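Local atomic coordinates of HMG box-containing protein 1 (Homo sapiens, PDB entry 3QVE), a protein that represses transcription by binding the promoters of target genes, and takes part in regulating the cell cycle and the Wnt pathway. Residues E92-Y100 with S108-H118. Residues are numbered along the deposited sequence; the frame is centred on the assembly and turned at random.
Sequences ECKLDHPFY and SFYPSLTVVQH. With EDO (1,2-ethanediol), chain E.
In the AXH domain, the type I beta turn from Lys94 to His97 sets Leu95 and Asp96 against helix 111-118, from the N-cap Tyr110 to His118. Thr114 OG1 donates to Asp96 O at 2.8 Å, from above the carbonyl plane (51° out of it). Thr114 OG1 also accepts from Ser108 OG at 2.7 Å. Ser108 OG in turn accepts from the backbone N of Tyr110, an ST turn just ahead of the helix. A short relay therefore runs from the helix start through two hydroxyls to the turn. With chi1 at -57°, Thr114 OG1 lies beside the backbone N and reaches Asp96 O, while CG2, anti to that N, meets Pro98 CB at 3.9 Å. With a valine at Thr114, Asp96 O would probably lose its donor and Ser108 OG its acceptor. Water 1 adds a second bridge: it donates to Leu95 O and His97 O and accepts from Phe109 N at 2.9 Å.

Leu95 lies alongside Tyr110, with CD1 over one face of the ring, toward its rim. Leu95 CB also meets Leu113 CD1 at 4.0 Å. The Asp96 carboxylate reaches the last helical turn, where OD2 sits 3.2 Å from Gln117 CG. The His118 ring is held between Pro98 CG over one face and Gln117 CB over the other, with Asp96 O at its edge. Phe99 CE2 meets the edge of the Phe109 ring at CE2, 4.1 Å away.

Tyr110 OH hydrogen-bonds Glu66 of strand 59-69. Phe99 and Phe109 both pack on Leu77 of strand 72-80. The turn thus joins strand 89-94 of the larger antiparallel sheet to strand 98-101 of the small mixed sheet, with helix 111-118 packed beside it.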
ATOM      1  N   GLU A  92       0.254   7.061  -3.447  1.00 19.96           N
ATOM      2  CA  GLU A  92       1.554   7.303  -4.048  1.00 20.85           C
ATOM      3  C   GLU A  92       2.584   6.642  -3.155  1.00 23.74           C
ATOM      4  O   GLU A  92       2.555   6.842  -1.948  1.00 26.95           O
ATOM      5  CB  GLU A  92       1.830   8.787  -4.110  1.00 24.31           C
ATOM      6  CG  GLU A  92       3.089   9.179  -4.828  1.00 26.34           C
ATOM      7  CD  GLU A  92       3.587  10.536  -4.390  1.00 33.78           C
ATOM      8  OE1 GLU A  92       3.263  11.509  -5.113  1.00 31.51           O
ATOM      9  OE2 GLU A  92       4.286  10.634  -3.339  1.00 30.73           O
ATOM     10  N   CYS A  93       3.468   5.822  -3.709  1.00 22.49           N
ATOM     11  CA  CYS A  93       4.473   5.172  -2.869  1.00 22.64           C
ATOM     12  C   CYS A  93       5.805   5.115  -3.598  1.00 25.76           C
ATOM     13  O   CYS A  93       5.884   5.351  -4.789  1.00 24.98           O
ATOM     14  CB  CYS A  93       3.976   3.801  -2.466  1.00 26.59           C
ATOM     15  SG  CYS A  93       3.926   2.686  -3.780  1.00 32.98           S
ATOM     16  N   LYS A  94       6.872   4.824  -2.871  1.00 26.62           N
ATOM     17  CA  LYS A  94       8.191   4.700  -3.484  1.00 26.54           C
ATOM     18  C   LYS A  94       8.273   3.445  -4.372  1.00 22.51           C
ATOM     19  O   LYS A  94       7.542   2.488  -4.155  1.00 22.99           O
ATOM     20  CB  LYS A  94       9.281   4.669  -2.414  1.00 32.15           C
ATOM     21  CG  LYS A  94       9.284   5.836  -1.452  1.00 37.49           C
ATOM     22  CD  LYS A  94       9.350   7.189  -2.160  1.00 59.12           C
ATOM     23  CE  LYS A  94       9.275   8.383  -1.183  1.00 60.68           C
ATOM     24  NZ  LYS A  94       8.083   9.201  -1.416  1.00 40.75           N
ATOM     25  N   LEU A  95       9.169   3.464  -5.357  1.00 23.97           N
ATOM     26  CA  LEU A  95       9.303   2.357  -6.317  1.00 26.71           C
ATOM     27  C   LEU A  95       9.680   1.059  -5.643  1.00 27.66           C
ATOM     28  O   LEU A  95       9.330   0.007  -6.136  1.00 28.50           O
ATOM     29  CB  LEU A  95      10.352   2.670  -7.375  1.00 25.62           C
ATOM     30  CG  LEU A  95      10.255   3.891  -8.276  1.00 37.46           C
ATOM     31  CD1 LEU A  95      11.301   3.853  -9.458  1.00 31.02           C
ATOM     32  CD2 LEU A  95       8.876   4.039  -8.832  1.00 28.56           C
ATOM     33  N   ASP A  96      10.366   1.150  -4.504  1.00 23.37           N
ATOM     34  CA  ASP A  96      10.844  -0.012  -3.774  1.00 26.41           C
ATOM     35  C   ASP A  96       9.853  -0.514  -2.690  1.00 24.63           C
ATOM     36  O   ASP A  96      10.198  -1.411  -1.917  1.00 26.32           O
ATOM     37  CB  ASP A  96      12.171   0.349  -3.081  1.00 26.84           C
ATOM     38  CG  ASP A  96      12.021   1.539  -2.183  1.00 36.70           C
ATOM     39  OD1 ASP A  96      11.065   1.562  -1.388  1.00 43.11           O
ATOM     40  OD2 ASP A  96      12.832   2.461  -2.303  1.00 57.89           O
ATOM     41  N   HIS A  97       8.640   0.030  -2.647  1.00 23.06           N
ATOM     42  CA  HIS A  97       7.623  -0.389  -1.657  1.00 22.78           C
ATOM     43  C   HIS A  97       7.304  -1.893  -1.846  1.00 23.96           C
ATOM     44  O   HIS A  97       6.930  -2.324  -2.930  1.00 22.89           O
ATOM     45  CB  HIS A  97       6.332   0.442  -1.794  1.00 25.61           C
ATOM     46  CG  HIS A  97       5.487   0.461  -0.566  1.00 22.48           C
ATOM     47  ND1 HIS A  97       4.864  -0.664  -0.075  1.00 21.28           N
ATOM     48  CD2 HIS A  97       5.195   1.464   0.300  1.00 22.77           C
ATOM     49  CE1 HIS A  97       4.216  -0.357   1.040  1.00 25.34           C
ATOM     50  NE2 HIS A  97       4.390   0.930   1.282  1.00 21.66           N
ATOM     51  N   PRO A  98       7.480  -2.698  -0.785  1.00 24.50           N
ATOM     52  CA  PRO A  98       7.131  -4.125  -0.832  1.00 25.23           C
ATOM     53  C   PRO A  98       5.676  -4.387  -0.459  1.00 26.50           C
ATOM     54  O   PRO A  98       5.067  -3.587   0.265  1.00 25.84           O
ATOM     55  CB  PRO A  98       8.036  -4.720   0.225  1.00 26.91           C
ATOM     56  CG  PRO A  98       8.126  -3.645   1.274  1.00 27.44           C
ATOM     57  CD  PRO A  98       8.066  -2.329   0.506  1.00 24.92           C
ATOM     58  N   PHE A  99       5.109  -5.460  -0.998  1.00 24.49           N
ATOM     59  CA  PHE A  99       3.726  -5.831  -0.711  1.00 23.05           C
ATOM     60  C   PHE A  99       3.728  -7.314  -0.415  1.00 27.41           C
ATOM     61  O   PHE A  99       4.452  -8.059  -1.073  1.00 26.31           O
ATOM     62  CB  PHE A  99       2.824  -5.533  -1.893  1.00 23.41           C
ATOM     63  CG  PHE A  99       2.740  -4.086  -2.209  1.00 22.27           C
ATOM     64  CD1 PHE A  99       1.909  -3.246  -1.459  1.00 22.62           C
ATOM     65  CD2 PHE A  99       3.589  -3.531  -3.169  1.00 24.53           C
ATOM     66  CE1 PHE A  99       1.834  -1.896  -1.721  1.00 25.83           C
ATOM     67  CE2 PHE A  99       3.536  -2.193  -3.420  1.00 26.94           C
ATOM     68  CZ  PHE A  99       2.649  -1.363  -2.691  1.00 24.87           C
ATOM     69  N   TYR A 100       2.933  -7.718   0.565  1.00 23.87           N
ATOM     70  CA  TYR A 100       2.826  -9.109   0.929  1.00 26.55           C
ATOM     71  C   TYR A 100       1.549  -9.613   0.308  1.00 24.96           C
ATOM     72  O   TYR A 100       0.459  -9.284   0.784  1.00 26.84           O
ATOM     73  CB  TYR A 100       2.894  -9.325   2.436  1.00 24.44           C
ATOM     74  CG  TYR A 100       3.134 -10.809   2.738  1.00 28.16           C
ATOM     75  CD1 TYR A 100       4.416 -11.347   2.767  1.00 33.20           C
ATOM     76  CD2 TYR A 100       2.064 -11.670   2.912  1.00 40.33           C
ATOM     77  CE1 TYR A 100       4.634 -12.738   3.002  1.00 33.92           C
ATOM     78  CE2 TYR A 100       2.258 -13.030   3.146  1.00 45.27           C
ATOM     79  CZ  TYR A 100       3.535 -13.555   3.192  1.00 41.03           C
ATOM     80  OH  TYR A 100       3.680 -14.892   3.438  1.00 42.34           O
ATOM     81  N   SER A 108       6.999  -6.780  -5.373  1.00 21.03           N
ATOM     82  CA  SER A 108       7.383  -5.393  -5.562  1.00 23.17           C
ATOM     83  C   SER A 108       7.257  -5.084  -7.032  1.00 25.10           C
ATOM     84  O   SER A 108       7.288  -5.970  -7.869  1.00 26.02           O
ATOM     85  CB  SER A 108       8.852  -5.239  -5.125  1.00 25.75           C
ATOM     86  OG  SER A 108       9.440  -4.035  -5.555  1.00 25.61           O
ATOM     87  N   PHE A 109       7.106  -3.819  -7.360  1.00 24.70           N
ATOM     88  CA  PHE A 109       7.194  -3.404  -8.769  1.00 24.50           C
ATOM     89  C   PHE A 109       8.645  -3.373  -9.202  1.00 27.12           C
ATOM     90  O   PHE A 109       8.910  -3.434 -10.414  1.00 23.37           O
ATOM     91  CB  PHE A 109       6.542  -2.005  -8.958  1.00 25.01           C
ATOM     92  CG  PHE A 109       5.050  -2.029  -8.836  1.00 27.51           C
ATOM     93  CD1 PHE A 109       4.272  -2.297  -9.940  1.00 32.85           C
ATOM     94  CD2 PHE A 109       4.423  -1.891  -7.597  1.00 26.67           C
ATOM     95  CE1 PHE A 109       2.882  -2.376  -9.814  1.00 31.74           C
ATOM     96  CE2 PHE A 109       3.044  -1.968  -7.479  1.00 29.47           C
ATOM     97  CZ  PHE A 109       2.290  -2.219  -8.604  1.00 30.13           C
ATOM     98  N   TYR A 110       9.588  -3.268  -8.242  1.00 24.45           N
ATOM     99  CA  TYR A 110      11.022  -3.218  -8.573  1.00 26.81           C
ATOM    100  C   TYR A 110      11.805  -4.074  -7.573  1.00 25.46           C
ATOM    101  O   TYR A 110      12.376  -3.538  -6.607  1.00 25.46           O
ATOM    102  CB  TYR A 110      11.512  -1.779  -8.506  1.00 28.53           C
ATOM    103  CG  TYR A 110      11.109  -0.975  -9.703  1.00 27.42           C
ATOM    104  CD1 TYR A 110      11.895  -0.970 -10.860  1.00 36.47           C
ATOM    105  CD2 TYR A 110       9.937  -0.242  -9.685  1.00 25.09           C
ATOM    106  CE1 TYR A 110      11.522  -0.225 -11.985  1.00 36.13           C
ATOM    107  CE2 TYR A 110       9.540   0.484 -10.769  1.00 23.51           C
ATOM    108  CZ  TYR A 110      10.331   0.484 -11.930  1.00 41.53           C
ATOM    109  OH  TYR A 110       9.929   1.222 -13.005  1.00 32.46           O
ATOM    110  N   PRO A 111      11.784  -5.399  -7.760  1.00 26.52           N
ATOM    111  CA  PRO A 111      12.337  -6.313  -6.752  1.00 25.65           C
ATOM    112  C   PRO A 111      13.783  -5.974  -6.359  1.00 28.32           C
ATOM    113  O   PRO A 111      14.115  -6.029  -5.195  1.00 27.10           O
ATOM    114  CB  PRO A 111      12.265  -7.651  -7.457  1.00 27.25           C
ATOM    115  CG  PRO A 111      11.041  -7.505  -8.305  1.00 28.38           C
ATOM    116  CD  PRO A 111      11.093  -6.142  -8.832  1.00 21.93           C
ATOM    117  N   SER A 112      14.615  -5.542  -7.308  1.00 26.22           N
ATOM    118  CA  SER A 112      16.004  -5.216  -6.969  1.00 26.98           C
ATOM    119  C   SER A 112      16.108  -3.989  -6.111  1.00 28.57           C
ATOM    120  O   SER A 112      16.948  -3.953  -5.212  1.00 26.02           O
ATOM    121  CB  SER A 112      16.853  -5.074  -8.228  1.00 28.18           C
ATOM    122  OG  SER A 112      16.870  -6.343  -8.851  1.00 30.14           O
ATOM    123  N   LEU A 113      15.274  -2.985  -6.365  1.00 23.05           N
ATOM    124  CA  LEU A 113      15.286  -1.799  -5.505  1.00 25.55           C
ATOM    125  C   LEU A 113      14.788  -2.142  -4.121  1.00 25.78           C
ATOM    126  O   LEU A 113      15.301  -1.643  -3.133  1.00 25.94           O
ATOM    127  CB  LEU A 113      14.440  -0.692  -6.109  1.00 24.53           C
ATOM    128  CG  LEU A 113      14.920  -0.093  -7.436  1.00 36.95           C
ATOM    129  CD1 LEU A 113      13.966   1.062  -7.841  1.00 27.76           C
ATOM    130  CD2 LEU A 113      16.403   0.391  -7.345  1.00 33.64           C
ATOM    131  N   THR A 114      13.814  -3.034  -4.025  1.00 23.12           N
ATOM    132  CA  THR A 114      13.351  -3.518  -2.688  1.00 24.49           C
ATOM    133  C   THR A 114      14.407  -4.293  -1.905  1.00 25.70           C
ATOM    134  O   THR A 114      14.513  -4.157  -0.642  1.00 25.42           O
ATOM    135  CB  THR A 114      12.032  -4.357  -2.806  1.00 25.54           C
ATOM    136  OG1 THR A 114      11.038  -3.549  -3.436  1.00 25.86           O
ATOM    137  CG2 THR A 114      11.519  -4.816  -1.450  1.00 23.46           C
ATOM    138  N   VAL A 115      15.192  -5.102  -2.612  1.00 29.68           N
ATOM    139  CA  VAL A 115      16.344  -5.794  -1.973  1.00 25.40           C
ATOM    140  C   VAL A 115      17.294  -4.803  -1.339  1.00 29.69           C
ATOM    141  O   VAL A 115      17.673  -4.943  -0.186  1.00 31.01           O
ATOM    142  CB  VAL A 115      17.113  -6.677  -2.969  1.00 31.44           C
ATOM    143  CG1 VAL A 115      18.465  -7.121  -2.396  1.00 25.91           C
ATOM    144  CG2 VAL A 115      16.225  -7.906  -3.408  1.00 25.59           C
ATOM    145  N   VAL A 116      17.659  -3.772  -2.076  1.00 29.79           N
ATOM    146  CA  VAL A 116      18.601  -2.798  -1.548  1.00 33.91           C
ATOM    147  C   VAL A 116      18.042  -2.045  -0.360  1.00 36.08           C
ATOM    148  O   VAL A 116      18.753  -1.847   0.610  1.00 31.03           O
ATOM    149  CB  VAL A 116      19.069  -1.777  -2.625  1.00 35.55           C
ATOM    150  CG1 VAL A 116      19.810  -0.537  -1.987  1.00 37.22           C
ATOM    151  CG2 VAL A 116      19.983  -2.481  -3.557  1.00 35.65           C
ATOM    152  N   GLN A 117      16.796  -1.591  -0.456  1.00 29.76           N
ATOM    153  CA  GLN A 117      16.226  -0.755   0.579  1.00 35.31           C
ATOM    154  C   GLN A 117      15.745  -1.532   1.798  1.00 33.21           C
ATOM    155  O   GLN A 117      15.870  -1.016   2.884  1.00 32.41           O
ATOM    156  CB  GLN A 117      15.045   0.067   0.048  1.00 35.59           C
ATOM    157  CG  GLN A 117      15.438   1.150  -0.947  1.00 53.30           C
ATOM    158  CD  GLN A 117      16.374   2.174  -0.313  1.00 64.70           C
ATOM    159  OE1 GLN A 117      16.087   2.711   0.769  1.00 49.07           O
ATOM    160  NE2 GLN A 117      17.510   2.419  -0.966  1.00 42.20           N
ATOM    161  N   HIS A 118      15.188  -2.730   1.609  1.00 27.03           N
ATOM    162  CA  HIS A 118      14.580  -3.502   2.697  1.00 28.03           C
ATOM    163  C   HIS A 118      15.203  -4.863   2.921  1.00 30.69           C
ATOM    164  O   HIS A 118      14.844  -5.507   3.861  1.00 27.69           O
ATOM    165  CB  HIS A 118      13.094  -3.690   2.402  1.00 26.77           C
ATOM    166  CG  HIS A 118      12.371  -2.384   2.304  1.00 32.08           C
ATOM    167  ND1 HIS A 118      12.171  -1.569   3.406  1.00 32.75           N
ATOM    168  CD2 HIS A 118      11.899  -1.704   1.235  1.00 32.98           C
ATOM    169  CE1 HIS A 118      11.594  -0.446   3.001  1.00 35.88           C
ATOM    170  NE2 HIS A 118      11.407  -0.511   1.697  1.00 29.71           N
TER
HETATM  171  C1  EDO E 343      13.648  -4.586 -10.943  1.00 63.26           C
HETATM  172  O1  EDO E 343      14.066  -3.788  -9.801  1.00 40.93           O
HETATM  173  C2  EDO E 343      14.400  -5.921 -11.053  1.00 67.35           C
HETATM  174  O2  EDO E 343      13.557  -7.045 -11.363  1.00 67.98           O
HETATM  175  O   HOH W   1       7.116  -1.637  -5.494  1.00 24.32           O